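Local coordinates for mannan endo-1,4-beta-mannosidase (Bacillus subtilis, PDB 3CBW), which hydrolyses internal beta-1,4-mannosidic linkages in mannan, galactomannan and glucomannan, taking part in the breakdown of glucomannan, at residues Cys75-Gly80 and Ser153-Gly158; Ala85-Ser90 and Gly145-Ala150. The protein carries 3 engineered substitutions. All blocks are in the same frame, centred on the assembly; numbering follows the deposited sequence.

In the fold
The two contacts illustrate how a TIM barrel packs a strand and the loop that follows it against one surrounding helix. From the N terminus, strand 72-79 carries Cys75-Arg79, with Gly80 just beyond, and runs on into the loop holding Ala85-Ser90. The chain next forms helix 96-104 and strand 108-114 before reaching helix 143-163. An early turn of that helix, Gly145-Ala150, closes interaction 2, and Ser153-Gly158, further along the helix, closes interaction 1, so the shorter closure lies within the longer one. Their centres are about 11 Å apart. Arg79 joins them directly, pairing through NE with Ser90 O and through NH2 with Asp89 O.

Interaction 1. Residues Cys75-Gly80 and Ser153-Gly158; sequences CDYARG and SKIADG
Tyr77 meets helix residues Ile155 and Gly158 along its aromatic side chain, an instructive case of one residue combining apolar and polar roles. The apolar part is small: CD2 of the Tyr77 ring lies 4.1 Å from CG2 of Ile155, the two side chains crossing at a slant. In Ile155 that methyl branch stands anti to the backbone N, which leaves CG1 beside the N (chi1 -70°).

The remaining touches are with the helix main chain. Further along the ring, Tyr77 CE2 approaches the main-chain O of Ile155 at 3.8 Å, and the polar end continues past Ile155 to the next turn. Tyr77 OH comes within 3.4 Å of Gly158 C, a close approach to the main chain at a residue with no side chain in the way. This is packing, since the phenol pairs instead with Asn96 OD1. The same amide binds Gly158 O through ND2, so Asn96 bridges the strand residue and the helix.

Hydrogen bonds on either side of the contact involve Asp76 and Lys154. Asp76 OD1 takes the Ala78 N-H at 2.9 Å, nearly in line with its C-O bond and with an N-H...O angle of 157°, forming an Asx turn. Its other oxygen, OD2, binds Ser112 OG and His114 ND1 of strand 108-114; Asp76 is thus second shell to His114, a likely substrate-binding residue by similarity with relatives. From the helix, Lys154 NZ reaches the carbonyls of Glu88 and Ile91 in the loop after strand 72-79.

In the fold, the contact lays barrel strand 72-79, at Tyr77, against helix 143-163, which lies in the connection between strands 108-114 and 169-172, after helix 131-138. Leu113 of strand 108-114 packs on both Tyr77 and Ile155, with Ile111 also against the tyrosine, while Met211 of helix 194-214 abuts Ile155 from the next helix of the barrel's outer layer.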
loop_
_atom_site.group_PDB
_atom_site.type_symbol
_atom_site.label_atom_id
_atom_site.label_comp_id
_atom_site.label_asym_id
_atom_site.label_seq_id
_atom_site.Cartn_x
_atom_site.Cartn_y
_atom_site.Cartn_z
ATOM N N CYS A 75 6.314 3.285 4.597
ATOM C CA CYS A 75 6.536 2.971 6.012
ATOM C C CYS A 75 5.366 2.147 6.509
ATOM O O CYS A 75 4.254 2.267 6.000
ATOM C CB CYS A 75 6.661 4.255 6.851
ATOM S SG CYS A 75 6.565 4.053 8.714
ATOM N N ASP A 76 5.609 1.311 7.511
ATOM C CA ASP A 76 4.517 0.592 8.160
ATOM C C ASP A 76 4.538 0.973 9.630
ATOM O O ASP A 76 5.545 0.825 10.314
ATOM C CB ASP A 76 4.673 -0.913 7.926
ATOM C CG ASP A 76 3.440 -1.706 8.308
ATOM O OD1 ASP A 76 2.999 -1.632 9.476
ATOM O OD2 ASP A 76 2.940 -2.443 7.423
ATOM N N TYR A 77 3.427 1.518 10.104
ATOM C CA TYR A 77 3.325 1.969 11.483
ATOM C C TYR A 77 3.211 0.826 12.498
ATOM O O TYR A 77 3.441 1.044 13.701
ATOM C CB TYR A 77 2.056 2.783 11.660
ATOM C CG TYR A 77 1.972 4.211 11.162
ATOM C CD1 TYR A 77 3.099 4.988 10.854
ATOM C CD2 TYR A 77 0.728 4.821 11.101
ATOM C CE1 TYR A 77 2.960 6.333 10.465
ATOM C CE2 TYR A 77 0.579 6.148 10.737
ATOM C CZ TYR A 77 1.689 6.903 10.421
ATOM O OH TYR A 77 1.495 8.222 10.083
ATOM N N ALA A 78 2.790 -0.357 12.054
ATOM C CA ALA A 78 2.308 -1.364 12.999
ATOM C C ALA A 78 3.214 -2.577 13.071
ATOM O O ALA A 78 3.395 -3.297 12.086
ATOM C CB ALA A 78 0.884 -1.763 12.666
ATOM N N ARG A 79 3.787 -2.790 14.258
ATOM C CA ARG A 79 4.659 -3.910 14.505
ATOM C C ARG A 79 3.831 -4.978 15.226
ATOM O O ARG A 79 3.993 -5.219 16.425
ATOM C CB ARG A 79 5.878 -3.471 15.327
ATOM C CG ARG A 79 6.847 -2.481 14.600
ATOM C CD ARG A 79 6.411 -0.994 14.608
ATOM N NE ARG A 79 5.998 -0.592 15.951
ATOM C CZ ARG A 79 6.811 -0.163 16.917
ATOM N NH1 ARG A 79 8.110 0.031 16.694
ATOM N NH2 ARG A 79 6.304 0.111 18.113
ATOM N N GLY A 80 2.953 -5.632 14.473
ATOM C CA GLY A 80 1.878 -6.440 15.063
ATOM C C GLY A 80 2.273 -7.773 15.673
ATOM O O GLY A 80 1.417 -8.472 16.213
ATOM N N SER A 153 -7.091 4.947 16.599
ATOM C CA SER A 153 -6.931 6.293 17.122
ATOM C C SER A 153 -5.484 6.739 17.052
ATOM O O SER A 153 -5.200 7.868 16.668
ATOM C CB SER A 153 -7.435 6.366 18.560
ATOM O OG SER A 153 -7.390 7.698 19.019
ATOM N N LYS A 154 -4.560 5.852 17.416
ATOM C CA LYS A 154 -3.149 6.201 17.389
ATOM C C LYS A 154 -2.644 6.366 15.950
ATOM O O LYS A 154 -1.852 7.256 15.663
ATOM C CB LYS A 154 -2.326 5.164 18.157
ATOM C CG LYS A 154 -0.925 5.627 18.471
ATOM C CD LYS A 154 -0.187 4.641 19.356
ATOM C CE LYS A 154 1.225 5.121 19.589
ATOM N NZ LYS A 154 2.021 4.094 20.334
ATOM N N ILE A 155 -3.111 5.500 15.056
ATOM C CA ILE A 155 -2.805 5.604 13.627
ATOM C C ILE A 155 -3.281 6.956 13.089
ATOM O O ILE A 155 -2.527 7.670 12.416
ATOM C CB ILE A 155 -3.436 4.428 12.831
ATOM C CG1 ILE A 155 -2.717 3.120 13.180
ATOM C CG2 ILE A 155 -3.368 4.700 11.325
ATOM C CD1 ILE A 155 -3.542 1.886 12.889
ATOM N N ALA A 156 -4.520 7.318 13.418
ATOM C CA ALA A 156 -5.084 8.581 12.952
ATOM C C ALA A 156 -4.306 9.774 13.486
ATOM O O ALA A 156 -4.097 10.739 12.762
ATOM C CB ALA A 156 -6.544 8.693 13.330
ATOM N N ASP A 157 -3.849 9.704 14.740
ATOM C CA ASP A 157 -3.022 10.784 15.297
ATOM C C ASP A 157 -1.768 10.957 14.441
ATOM O O ASP A 157 -1.346 12.076 14.154
ATOM C CB ASP A 157 -2.609 10.486 16.741
ATOM C CG ASP A 157 -3.767 10.546 17.736
ATOM O OD1 ASP A 157 -4.882 10.997 17.403
ATOM O OD2 ASP A 157 -3.529 10.132 18.896
ATOM N N GLY A 158 -1.169 9.842 14.026
ATOM C CA GLY A 158 0.002 9.903 13.156
ATOM C C GLY A 158 -0.342 10.480 11.796
ATOM O O GLY A 158 0.361 11.345 11.286
#

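Interaction 2. Residues Ala85-Ser90 and Gly145-Ala150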
loop_
_atom_site.group_PDB
_atom_site.type_symbol
_atom_site.label_atom_id
_atom_site.label_comp_id
_atom_site.label_asym_id
_atom_site.label_seq_id
_atom_site.Cartn_x
_atom_site.Cartn_y
_atom_site.Cartn_z
ATOM N N ALA A 85 2.154 -4.134 26.519
ATOM C CA ALA A 85 1.255 -3.869 27.648
ATOM C C ALA A 85 -0.130 -3.421 27.179
ATOM O O ALA A 85 -1.156 -3.874 27.693
ATOM C CB ALA A 85 1.868 -2.831 28.597
ATOM N N ASN A 86 -0.142 -2.534 26.186
ATOM C CA ASN A 86 -1.367 -2.079 25.547
ATOM C C ASN A 86 -1.225 -2.387 24.066
ATOM O O ASN A 86 -0.144 -2.215 23.502
ATOM C CB ASN A 86 -1.576 -0.574 25.772
ATOM C CG ASN A 86 -1.806 -0.228 27.237
ATOM O OD1 ASN A 86 -2.603 -0.866 27.917
ATOM N ND2 ASN A 86 -1.111 0.798 27.720
ATOM N N ILE A 87 -2.295 -2.869 23.445
ATOM C CA ILE A 87 -2.222 -3.257 22.033
ATOM C C ILE A 87 -1.723 -2.126 21.120
ATOM O O ILE A 87 -0.964 -2.376 20.185
ATOM C CB ILE A 87 -3.556 -3.858 21.531
ATOM C CG1 ILE A 87 -3.348 -4.531 20.170
ATOM C CG2 ILE A 87 -4.692 -2.806 21.516
ATOM C CD1 ILE A 87 -4.469 -5.448 19.781
ATOM N N GLU A 88 -2.104 -0.889 21.423
ATOM C CA GLU A 88 -1.696 0.243 20.595
ATOM C C GLU A 88 -0.200 0.583 20.688
ATOM O O GLU A 88 0.301 1.361 19.872
ATOM C CB GLU A 88 -2.598 1.470 20.815
ATOM C CG GLU A 88 -2.448 2.151 22.165
ATOM C CD GLU A 88 -3.319 1.554 23.277
ATOM O OE1 GLU A 88 -3.769 0.385 23.183
ATOM O OE2 GLU A 88 -3.554 2.270 24.278
ATOM N N ASP A 89 0.521 -0.011 21.647
ATOM C CA ASP A 89 1.977 0.159 21.718
ATOM C C ASP A 89 2.670 -0.410 20.472
ATOM O O ASP A 89 3.816 -0.058 20.169
ATOM C CB ASP A 89 2.560 -0.516 22.967
ATOM C CG ASP A 89 2.043 0.075 24.268
ATOM O OD1 ASP A 89 1.467 1.182 24.268
ATOM O OD2 ASP A 89 2.224 -0.598 25.308
ATOM N N SER A 90 1.985 -1.314 19.774
ATOM C CA SER A 90 2.462 -1.847 18.506
ATOM C C SER A 90 2.558 -0.785 17.406
ATOM O O SER A 90 3.255 -0.996 16.434
ATOM C CB SER A 90 1.555 -2.997 18.044
ATOM O OG SER A 90 0.248 -2.545 17.726
ATOM N N GLY A 145 -13.463 -4.790 19.927
ATOM C CA GLY A 145 -13.727 -3.553 19.200
ATOM C C GLY A 145 -13.000 -2.361 19.784
ATOM O O GLY A 145 -12.508 -1.492 19.059
ATOM N N LYS A 146 -12.928 -2.307 21.109
ATOM C CA LYS A 146 -12.199 -1.230 21.763
ATOM C C LYS A 146 -10.706 -1.296 21.474
ATOM O O LYS A 146 -10.071 -0.261 21.272
ATOM C CB LYS A 146 -12.480 -1.244 23.268
ATOM C CG LYS A 146 -13.899 -0.803 23.606
ATOM C CD LYS A 146 -14.202 -0.962 25.074
ATOM C CE LYS A 146 -15.661 -0.661 25.357
ATOM N NZ LYS A 146 -15.902 -0.737 26.831
ATOM N N ARG A 147 -10.150 -2.505 21.427
ATOM C CA ARG A 147 -8.738 -2.682 21.069
ATOM C C ARG A 147 -8.495 -2.204 19.642
ATOM O O ARG A 147 -7.516 -1.496 19.370
ATOM C CB ARG A 147 -8.334 -4.148 21.196
ATOM C CG ARG A 147 -8.132 -4.637 22.618
ATOM C CD ARG A 147 -7.902 -6.130 22.544
ATOM N NE ARG A 147 -7.915 -6.777 23.849
ATOM C CZ ARG A 147 -8.405 -7.990 24.085
ATOM N NH1 ARG A 147 -8.971 -8.709 23.116
ATOM N NH2 ARG A 147 -8.361 -8.468 25.323
ATOM N N LEU A 148 -9.394 -2.572 18.734
ATOM C CA LEU A 148 -9.266 -2.079 17.358
ATOM C C LEU A 148 -9.264 -0.549 17.330
ATOM O O LEU A 148 -8.362 0.079 16.756
ATOM C CB LEU A 148 -10.375 -2.620 16.451
ATOM C CG LEU A 148 -10.362 -2.064 15.018
ATOM C CD1 LEU A 148 -9.085 -2.451 14.255
ATOM C CD2 LEU A 148 -11.589 -2.532 14.268
ATOM N N ASN A 149 -10.247 0.059 17.994
ATOM C CA ASN A 149 -10.353 1.508 17.987
ATOM C C ASN A 149 -9.178 2.225 18.639
ATOM O O ASN A 149 -8.791 3.298 18.186
ATOM C CB ASN A 149 -11.697 1.948 18.558
ATOM C CG ASN A 149 -12.838 1.672 17.604
ATOM O OD1 ASN A 149 -12.642 1.616 16.384
ATOM N ND2 ASN A 149 -14.037 1.510 18.147
ATOM N N ALA A 150 -8.570 1.613 19.656
ATOM C CA ALA A 150 -7.359 2.167 20.262
ATOM C C ALA A 150 -6.208 2.235 19.259
ATOM O O ALA A 150 -5.462 3.221 19.203
ATOM C CB ALA A 150 -6.947 1.369 21.495
#
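The Glu88 carboxylate presents one of its faces to the methyl group of Ala150, with OE1 3.7 Å from Ala150 CB and CD 4.0 Å from the same carbon. A bend at chi2 (-86°) brings the carboxylate beside that methyl, while Glu88 CB rests 3.7 Å from Ala150 O. The other flat group, the Arg147 guanidinium, is carried away on an extended chain, and its NH1 bonds to Pro118 O.

Beside this pair, Ile87 uses its CG2 branch, 3.9 Å from Arg147 CB and 3.8 Å from Arg147 O. The two side chains cross at about a right angle, and the Ile87 methyl touches CB and CG at the root of the arginine. Ile87 is itself held by its carbonyl, which accepts both Ser90 N and, at 2.7 Å, Ser90 OG. Within the same loop, the Asn86 N-H approaches Asp89 OD2 from above the carboxylate plane.

No hydrogen bond crosses between the segments. The arrangement exemplifies a (beta/alpha)8 barrel in which a strand-to-helix loop, here with a 3-10 turn at 87-90, leans on an early turn of a neighbouring barrel helix, 143-163.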